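Local coordinates for protein cyanophycinase-like exopeptidase (actinobacterium SCGC AAA027-L06, PDB 6NQC) that is probably a serine peptidase of family S51, related to cyanophycinase, that hydrolyses peptide bonds as an exopeptidase, at residues L94-V108 with H125-W137. Numbering follows the deposited sequence.
Sequences LPVLKREDADNPEFV and HYLADTLINTPLW
R99 and T130 lie with their CA atoms 4.6 Å apart, where the loop and 3-10 turn of 94-108 pass the C-terminal end of helix 124-131. Farther on, the CA atoms of V108, in helix 105-110, and L136, in the first turn of helix 135-145, are 4.8 Å apart. L136 N donates to A102 O (3.2 Å), so the 3-10 turn is tied to the start of that helix.

R99 makes the main polar contact. Its chain is extended, with CG anti to the backbone N (chi1 -175°), and this carries the guanidinium along T130 to the end of helix 124-131. R99 NH1 (2.8 Å) and R99 NH2 (3.0 Å) both donate to I132 O, an end-on grip on one atom in the guanidinium plane. R99 NH1 adds a weak bond to D129 O. T134 CG2 sits over one face of the R99 guanidinium, 3.4 Å above its plane and offset toward the rim. The carbonyl oxygens of D129 and I132 probably stabilise the charge of R99.

One turn earlier in helix 124-131, Y126 OH is placed to donate to L97 O at its ring edge, but the modelled 2.4 Å is doubtfully short. T130 OG1 sits over the centre of the same ring and donates to Y126 O.

The apolar part is built around L131 and L136. L131 CD2 meets V96 CG1 (3.8 Å) and A102 CB. L136 CD2 meets V96 CG2 tip to tip, while L136 CD1 packs on F107 CB.

A type II beta turn from L131 to T134 joins the two helices, and T134 OG1 N-caps the second by accepting from W137 N. The contact packs the connection after edge strand 90-93 against the beta-alpha-beta crossover between parallel neighbours 116-119 and 149-153 of the mixed central sheet.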
ATOM      1  N   LEU A  94      14.588   0.355   2.875  1.00 20.41           N
ATOM      2  CA  LEU A  94      14.622   0.279   4.345  1.00 22.57           C
ATOM      3  C   LEU A  94      14.533  -1.179   4.726  1.00 20.68           C
ATOM      4  O   LEU A  94      13.431  -1.753   4.714  1.00 24.76           O
ATOM      5  CB  LEU A  94      13.455   1.034   4.971  1.00 26.14           C
ATOM      6  CG  LEU A  94      13.788   2.321   5.705  1.00 36.99           C
ATOM      7  CD1 LEU A  94      14.417   3.260   4.702  1.00 34.13           C
ATOM      8  CD2 LEU A  94      12.563   2.935   6.314  1.00 31.53           C
ATOM      9  N   PRO A  95      15.653  -1.835   5.038  1.00 23.51           N
ATOM     10  CA  PRO A  95      15.589  -3.316   5.275  1.00 29.55           C
ATOM     11  C   PRO A  95      15.020  -3.640   6.657  1.00 26.84           C
ATOM     12  O   PRO A  95      15.703  -4.075   7.530  1.00 24.43           O
ATOM     13  CB  PRO A  95      17.066  -3.702   5.155  1.00 28.71           C
ATOM     14  CG  PRO A  95      17.851  -2.470   5.547  1.00 25.54           C
ATOM     15  CD  PRO A  95      17.035  -1.305   5.071  1.00 26.05           C
ATOM     16  N   VAL A  96      13.738  -3.317   6.841  1.00 25.89           N
ATOM     17  CA  VAL A  96      13.062  -3.557   8.115  1.00 25.03           C
ATOM     18  C   VAL A  96      12.428  -4.937   8.000  1.00 22.43           C
ATOM     19  O   VAL A  96      11.379  -5.105   7.381  1.00 22.01           O
ATOM     20  CB  VAL A  96      12.034  -2.476   8.439  1.00 23.24           C
ATOM     21  CG1 VAL A  96      11.200  -2.850   9.644  1.00 19.02           C
ATOM     22  CG2 VAL A  96      12.747  -1.156   8.688  1.00 27.92           C
ATOM     23  N   LEU A  97      13.090  -5.942   8.569  1.00 20.88           N
ATOM     24  CA  LEU A  97      12.673  -7.313   8.334  1.00 23.42           C
ATOM     25  C   LEU A  97      12.046  -7.970   9.548  1.00 23.26           C
ATOM     26  O   LEU A  97      11.357  -8.986   9.395  1.00 24.82           O
ATOM     27  CB  LEU A  97      13.861  -8.147   7.867  1.00 27.74           C
ATOM     28  CG  LEU A  97      14.689  -7.557   6.733  1.00 33.50           C
ATOM     29  CD1 LEU A  97      15.757  -8.552   6.292  1.00 31.39           C
ATOM     30  CD2 LEU A  97      13.841  -7.146   5.541  1.00 30.38           C
ATOM     31  N   LYS A  98      12.275  -7.425  10.735  1.00 23.69           N
ATOM     32  CA  LYS A  98      11.660  -7.903  11.966  1.00 24.07           C
ATOM     33  C   LYS A  98      11.365  -6.674  12.814  1.00 20.15           C
ATOM     34  O   LYS A  98      11.878  -5.586  12.563  1.00 20.24           O
ATOM     35  CB  LYS A  98      12.569  -8.914  12.697  1.00 30.05           C
ATOM     36  CG  LYS A  98      13.943  -8.365  13.071  1.00 33.37           C
ATOM     37  CD  LYS A  98      14.898  -9.466  13.565  1.00 41.99           C
ATOM     38  CE  LYS A  98      16.169  -8.852  14.178  1.00 54.84           C
ATOM     39  NZ  LYS A  98      16.939  -8.026  13.191  1.00 46.77           N
ATOM     40  N   ARG A  99      10.577  -6.873  13.863  1.00 24.25           N
ATOM     41  CA  ARG A  99      10.002  -5.757  14.592  1.00 27.07           C
ATOM     42  C   ARG A  99      11.073  -4.916  15.278  1.00 26.25           C
ATOM     43  O   ARG A  99      10.932  -3.689  15.366  1.00 23.29           O
ATOM     44  CB  ARG A  99       8.968  -6.306  15.584  1.00 25.15           C
ATOM     45  CG  ARG A  99       8.230  -5.243  16.313  1.00 21.40           C
ATOM     46  CD  ARG A  99       7.003  -5.774  17.038  1.00 26.10           C
ATOM     47  NE  ARG A  99       6.401  -4.690  17.814  1.00 26.36           N
ATOM     48  CZ  ARG A  99       5.375  -3.958  17.410  1.00 22.52           C
ATOM     49  NH1 ARG A  99       4.803  -4.199  16.238  1.00 22.41           N
ATOM     50  NH2 ARG A  99       4.921  -2.983  18.186  1.00 28.25           N
ATOM     51  N   GLU A 100      12.162  -5.536  15.736  1.00 28.73           N
ATOM     52  CA  GLU A 100      13.244  -4.767  16.329  1.00 30.28           C
ATOM     53  C   GLU A 100      13.766  -3.703  15.369  1.00 22.94           C
ATOM     54  O   GLU A 100      14.123  -2.599  15.797  1.00 23.76           O
ATOM     55  CB  GLU A 100      14.379  -5.707  16.742  1.00 37.01           C
ATOM     56  CG  GLU A 100      13.944  -6.926  17.577  1.00 50.15           C
ATOM     57  CD  GLU A 100      13.307  -8.060  16.742  1.00 41.44           C
ATOM     58  OE1 GLU A 100      14.044  -8.919  16.257  1.00 64.43           O
ATOM     59  OE2 GLU A 100      12.063  -8.085  16.573  1.00 42.17           O
ATOM     60  N   ASP A 101      13.786  -3.992  14.064  1.00 25.32           N
ATOM     61  CA  ASP A 101      14.302  -3.021  13.109  1.00 26.05           C
ATOM     62  C   ASP A 101      13.415  -1.785  12.991  1.00 23.46           C
ATOM     63  O   ASP A 101      13.880  -0.758  12.521  1.00 20.99           O
ATOM     64  CB  ASP A 101      14.440  -3.670  11.724  1.00 27.42           C
ATOM     65  CG  ASP A 101      15.311  -4.905  11.737  1.00 27.19           C
ATOM     66  OD1 ASP A 101      16.162  -5.017  12.642  1.00 40.58           O
ATOM     67  OD2 ASP A 101      15.091  -5.789  10.873  1.00 24.12           O
ATOM     68  N   ALA A 102      12.142  -1.870  13.384  1.00 25.11           N
ATOM     69  CA  ALA A 102      11.246  -0.730  13.307  1.00 22.39           C
ATOM     70  C   ALA A 102      11.490   0.278  14.412  1.00 23.46           C
ATOM     71  O   ALA A 102      10.750   1.249  14.510  1.00 24.62           O
ATOM     72  CB  ALA A 102       9.795  -1.220  13.305  1.00 19.41           C
ATOM     73  N   ASP A 103      12.517   0.076  15.244  1.00 28.70           N
ATOM     74  CA  ASP A 103      12.924   1.045  16.260  1.00 30.43           C
ATOM     75  C   ASP A 103      14.199   1.786  15.865  1.00 33.13           C
ATOM     76  O   ASP A 103      14.569   2.743  16.538  1.00 33.74           O
ATOM     77  CB  ASP A 103      13.169   0.359  17.622  1.00 28.69           C
ATOM     78  CG  ASP A 103      11.931  -0.345  18.181  1.00 44.61           C
ATOM     79  OD1 ASP A 103      10.805   0.173  18.040  1.00 38.70           O
ATOM     80  OD2 ASP A 103      12.097  -1.421  18.799  1.00 45.15           O
ATOM     81  N   ASN A 104      14.896   1.347  14.798  1.00 28.88           N
ATOM     82  CA  ASN A 104      16.086   2.018  14.280  1.00 32.11           C
ATOM     83  C   ASN A 104      15.846   3.504  14.062  1.00 34.43           C
ATOM     84  O   ASN A 104      15.159   3.894  13.112  1.00 30.86           O
ATOM     85  CB  ASN A 104      16.489   1.337  12.962  1.00 32.09           C
ATOM     86  CG  ASN A 104      17.836   1.782  12.457  1.00 33.23           C
ATOM     87  OD1 ASN A 104      18.179   2.956  12.508  1.00 38.65           O
ATOM     88  ND2 ASN A 104      18.603   0.834  11.949  1.00 39.30           N
ATOM     89  N   PRO A 105      16.435   4.367  14.889  1.00 33.62           N
ATOM     90  CA  PRO A 105      16.172   5.818  14.754  1.00 30.46           C
ATOM     91  C   PRO A 105      16.638   6.416  13.436  1.00 31.67           C
ATOM     92  O   PRO A 105      16.140   7.480  13.054  1.00 30.44           O
ATOM     93  CB  PRO A 105      16.949   6.445  15.929  1.00 38.18           C
ATOM     94  CG  PRO A 105      17.312   5.292  16.835  1.00 43.62           C
ATOM     95  CD  PRO A 105      17.432   4.083  15.944  1.00 38.73           C
ATOM     96  N   GLU A 106      17.599   5.809  12.752  1.00 33.56           N
ATOM     97  CA  GLU A 106      17.946   6.266  11.414  1.00 38.75           C
ATOM     98  C   GLU A 106      16.763   6.047  10.469  1.00 32.50           C
ATOM     99  O   GLU A 106      16.384   6.955   9.716  1.00 26.73           O
ATOM    100  CB  GLU A 106      19.197   5.554  10.902  1.00 42.01           C
ATOM    101  CG  GLU A 106      20.375   5.556  11.880  1.00 56.83           C
ATOM    102  CD  GLU A 106      21.058   4.186  11.974  1.00 73.30           C
ATOM    103  OE1 GLU A 106      20.929   3.526  13.036  1.00 68.22           O
ATOM    104  OE2 GLU A 106      21.728   3.782  10.990  1.00 79.45           O
ATOM    105  N   PHE A 107      16.185   4.830  10.513  1.00 31.73           N
ATOM    106  CA  PHE A 107      15.041   4.520   9.657  1.00 27.08           C
ATOM    107  C   PHE A 107      13.854   5.419   9.994  1.00 26.80           C
ATOM    108  O   PHE A 107      13.191   5.963   9.098  1.00 21.09           O
ATOM    109  CB  PHE A 107      14.661   3.050   9.805  1.00 24.84           C
ATOM    110  CG  PHE A 107      15.694   2.077   9.281  1.00 30.15           C
ATOM    111  CD1 PHE A 107      16.723   2.491   8.444  1.00 30.85           C
ATOM    112  CD2 PHE A 107      15.621   0.726   9.633  1.00 30.60           C
ATOM    113  CE1 PHE A 107      17.643   1.597   7.964  1.00 30.18           C
ATOM    114  CE2 PHE A 107      16.552  -0.180   9.163  1.00 34.86           C
ATOM    115  CZ  PHE A 107      17.565   0.263   8.326  1.00 42.39           C
ATOM    116  N   VAL A 108      13.577   5.614  11.289  1.00 25.59           N
ATOM    117  CA  VAL A 108      12.464   6.469  11.702  1.00 25.76           C
ATOM    118  C   VAL A 108      12.678   7.895  11.252  1.00 25.59           C
ATOM    119  O   VAL A 108      11.713   8.584  10.886  1.00 23.51           O
ATOM    120  CB  VAL A 108      12.282   6.358  13.241  1.00 30.63           C
ATOM    121  CG1 VAL A 108      11.274   7.386  13.770  1.00 33.50           C
ATOM    122  CG2 VAL A 108      11.858   4.965  13.620  1.00 28.88           C
ATOM    123  N   HIS A 125      -0.048 -10.493   7.139  1.00 19.55           N
ATOM    124  CA  HIS A 125      -0.076 -10.659   8.586  1.00 19.71           C
ATOM    125  C   HIS A 125       1.268 -10.289   9.191  1.00 20.92           C
ATOM    126  O   HIS A 125       1.317  -9.605  10.227  1.00 17.10           O
ATOM    127  CB  HIS A 125      -0.495 -12.077   8.929  1.00 18.38           C
ATOM    128  CG  HIS A 125      -1.853 -12.401   8.409  1.00 18.51           C
ATOM    129  ND1 HIS A 125      -3.002 -11.980   9.042  1.00 18.83           N
ATOM    130  CD2 HIS A 125      -2.253 -13.046   7.284  1.00 24.10           C
ATOM    131  CE1 HIS A 125      -4.054 -12.389   8.348  1.00 23.23           C
ATOM    132  NE2 HIS A 125      -3.630 -13.032   7.275  1.00 23.93           N
ATOM    133  N   TYR A 126       2.364 -10.698   8.548  1.00 18.55           N
ATOM    134  CA  TYR A 126       3.682 -10.338   9.054  1.00 17.09           C
ATOM    135  C   TYR A 126       3.922  -8.833   8.938  1.00 16.29           C
ATOM    136  O   TYR A 126       4.486  -8.220   9.852  1.00 18.23           O
ATOM    137  CB  TYR A 126       4.761 -11.131   8.319  1.00 15.77           C
ATOM    138  CG  TYR A 126       6.142 -10.980   8.925  1.00 19.31           C
ATOM    139  CD1 TYR A 126       6.462 -11.581  10.128  1.00 22.12           C
ATOM    140  CD2 TYR A 126       7.132 -10.229   8.272  1.00 13.17           C
ATOM    141  CE1 TYR A 126       7.721 -11.450  10.698  1.00 22.00           C
ATOM    142  CE2 TYR A 126       8.402 -10.068   8.830  1.00 17.16           C
ATOM    143  CZ  TYR A 126       8.688 -10.688  10.050  1.00 23.93           C
ATOM    144  OH  TYR A 126       9.936 -10.551  10.629  1.00 23.72           O
ATOM    145  N   LEU A 127       3.511  -8.228   7.812  1.00 15.26           N
ATOM    146  CA  LEU A 127       3.695  -6.799   7.639  1.00 17.33           C
ATOM    147  C   LEU A 127       3.031  -6.063   8.784  1.00 15.90           C
ATOM    148  O   LEU A 127       3.659  -5.241   9.464  1.00 18.12           O
ATOM    149  CB  LEU A 127       3.121  -6.338   6.300  1.00 17.97           C
ATOM    150  CG  LEU A 127       3.188  -4.811   6.055  1.00 15.45           C
ATOM    151  CD1 LEU A 127       4.600  -4.273   6.348  1.00 17.11           C
ATOM    152  CD2 LEU A 127       2.764  -4.466   4.642  1.00 12.63           C
ATOM    153  N   ALA A 128       1.750  -6.378   9.031  1.00 19.34           N
ATOM    154  CA  ALA A 128       0.994  -5.725  10.083  1.00 12.26           C
ATOM    155  C   ALA A 128       1.608  -5.964  11.463  1.00 17.42           C
ATOM    156  O   ALA A 128       1.833  -5.016  12.232  1.00 19.56           O
ATOM    157  CB  ALA A 128      -0.446  -6.239  10.075  1.00 15.01           C
ATOM    158  N   ASP A 129       1.835  -7.228  11.816  1.00 18.73           N
ATOM    159  CA  ASP A 129       2.360  -7.538  13.148  1.00 22.11           C
ATOM    160  C   ASP A 129       3.734  -6.911  13.382  1.00 20.02           C
ATOM    161  O   ASP A 129       4.061  -6.541  14.508  1.00 20.90           O
ATOM    162  CB  ASP A 129       2.452  -9.044  13.337  1.00 18.19           C
ATOM    163  CG  ASP A 129       1.090  -9.720  13.501  1.00 22.68           C
ATOM    164  OD1 ASP A 129       0.092  -9.039  13.814  1.00 19.56           O
ATOM    165  OD2 ASP A 129       1.024 -10.940  13.278  1.00 28.01           O
ATOM    166  N   THR A 130       4.527  -6.724  12.326  1.00 15.86           N
ATOM    167  CA  THR A 130       5.887  -6.236  12.496  1.00 16.81           C
ATOM    168  C   THR A 130       5.940  -4.726  12.660  1.00 18.48           C
ATOM    169  O   THR A 130       6.763  -4.243  13.446  1.00 18.41           O
ATOM    170  CB  THR A 130       6.769  -6.678  11.319  1.00 15.65           C
ATOM    171  OG1 THR A 130       6.898  -8.110  11.321  1.00 18.12           O
ATOM    172  CG2 THR A 130       8.127  -6.121  11.435  1.00 21.40           C
ATOM    173  N   LEU A 131       5.071  -3.965  11.983  1.00 14.11           N
ATOM    174  CA  LEU A 131       5.136  -2.513  12.068  1.00 15.75           C
ATOM    175  C   LEU A 131       4.066  -1.883  12.949  1.00 15.85           C
ATOM    176  O   LEU A 131       4.175  -0.681  13.259  1.00 15.85           O
ATOM    177  CB  LEU A 131       5.034  -1.873  10.681  1.00 16.00           C
ATOM    178  CG  LEU A 131       6.133  -2.318   9.706  1.00 18.35           C
ATOM    179  CD1 LEU A 131       6.001  -1.610   8.363  1.00 17.64           C
ATOM    180  CD2 LEU A 131       7.522  -2.148  10.308  1.00 19.37           C
ATOM    181  N   ILE A 132       3.007  -2.616  13.316  1.00 18.35           N
ATOM    182  CA  ILE A 132       1.890  -1.937  13.987  1.00 18.85           C
ATOM    183  C   ILE A 132       2.399  -1.303  15.271  1.00 14.74           C
ATOM    184  O   ILE A 132       3.135  -1.932  16.044  1.00 16.79           O
ATOM    185  CB  ILE A 132       0.742  -2.917  14.259  1.00 18.19           C
ATOM    186  CG1 ILE A 132      -0.492  -2.174  14.726  1.00 21.71           C
ATOM    187  CG2 ILE A 132       1.195  -3.964  15.278  1.00 17.88           C
ATOM    188  CD1 ILE A 132      -1.771  -3.056  14.770  1.00 19.07           C
ATOM    189  N   ASN A 133       2.004  -0.055  15.511  1.00 17.01           N
ATOM    190  CA  ASN A 133       2.335   0.640  16.753  1.00 19.07           C
ATOM    191  C   ASN A 133       3.837   0.686  17.005  1.00 17.47           C
ATOM    192  O   ASN A 133       4.305   0.550  18.143  1.00 19.81           O
ATOM    193  CB  ASN A 133       1.630   0.006  17.954  1.00 20.60           C
ATOM    194  CG  ASN A 133       0.151  -0.024  17.796  1.00 18.38           C
ATOM    195  OD1 ASN A 133      -0.427   0.823  17.103  1.00 23.26           O
ATOM    196  ND2 ASN A 133      -0.485  -0.985  18.423  1.00 26.72           N
ATOM    197  N   THR A 134       4.611   0.941  15.940  1.00 18.27           N
ATOM    198  CA  THR A 134       6.037   1.096  16.100  1.00 21.17           C
ATOM    199  C   THR A 134       6.416   2.549  15.834  1.00 21.25           C
ATOM    200  O   THR A 134       5.691   3.286  15.152  1.00 18.03           O
ATOM    201  CB  THR A 134       6.846   0.225  15.135  1.00 21.82           C
ATOM    202  OG1 THR A 134       6.482   0.601  13.796  1.00 17.27           O
ATOM    203  CG2 THR A 134       6.622  -1.242  15.343  1.00 19.41           C
ATOM    204  N   PRO A 135       7.590   2.974  16.282  1.00 18.80           N
ATOM    205  CA  PRO A 135       8.022   4.331  15.943  1.00 24.18           C
ATOM    206  C   PRO A 135       8.145   4.522  14.443  1.00 17.62           C
ATOM    207  O   PRO A 135       7.828   5.596  13.934  1.00 17.79           O
ATOM    208  CB  PRO A 135       9.369   4.468  16.674  1.00 22.21           C
ATOM    209  CG  PRO A 135       9.731   3.142  17.178  1.00 25.67           C
ATOM    210  CD  PRO A 135       8.504   2.302  17.242  1.00 22.49           C
ATOM    211  N   LEU A 136       8.553   3.492  13.705  1.00 20.65           N
ATOM    212  CA  LEU A 136       8.669   3.625  12.245  1.00 20.32           C
ATOM    213  C   LEU A 136       7.307   3.888  11.610  1.00 20.22           C
ATOM    214  O   LEU A 136       7.165   4.760  10.737  1.00 14.12           O
ATOM    215  CB  LEU A 136       9.301   2.359  11.662  1.00 14.27           C
ATOM    216  CG  LEU A 136       9.533   2.446  10.151  1.00 19.35           C
ATOM    217  CD1 LEU A 136      10.779   3.258   9.891  1.00 16.69           C
ATOM    218  CD2 LEU A 136       9.635   1.082   9.540  1.00 24.12           C
ATOM    219  N   TRP A 137       6.292   3.150  12.032  1.00 19.51           N
ATOM    220  CA  TRP A 137       4.955   3.390  11.495  1.00 14.93           C
ATOM    221  C   TRP A 137       4.480   4.808  11.838  1.00 20.96           C
ATOM    222  O   TRP A 137       3.892   5.490  11.006  1.00 17.52           O
ATOM    223  CB  TRP A 137       3.949   2.341  12.028  1.00 20.73           C
ATOM    224  CG  TRP A 137       2.605   2.860  11.745  1.00 21.61           C
ATOM    225  CD1 TRP A 137       1.715   3.385  12.632  1.00 26.02           C
ATOM    226  CD2 TRP A 137       2.024   3.011  10.448  1.00 19.90           C
ATOM    227  NE1 TRP A 137       0.617   3.870  11.960  1.00 23.01           N
ATOM    228  CE2 TRP A 137       0.770   3.636  10.623  1.00 22.11           C
ATOM    229  CE3 TRP A 137       2.450   2.706   9.159  1.00 26.31           C
ATOM    230  CZ2 TRP A 137      -0.060   3.953   9.554  1.00 19.40           C
ATOM    231  CZ3 TRP A 137       1.619   3.009   8.103  1.00 24.62           C
ATOM    232  CH2 TRP A 137       0.380   3.620   8.307  1.00 23.34           C
TER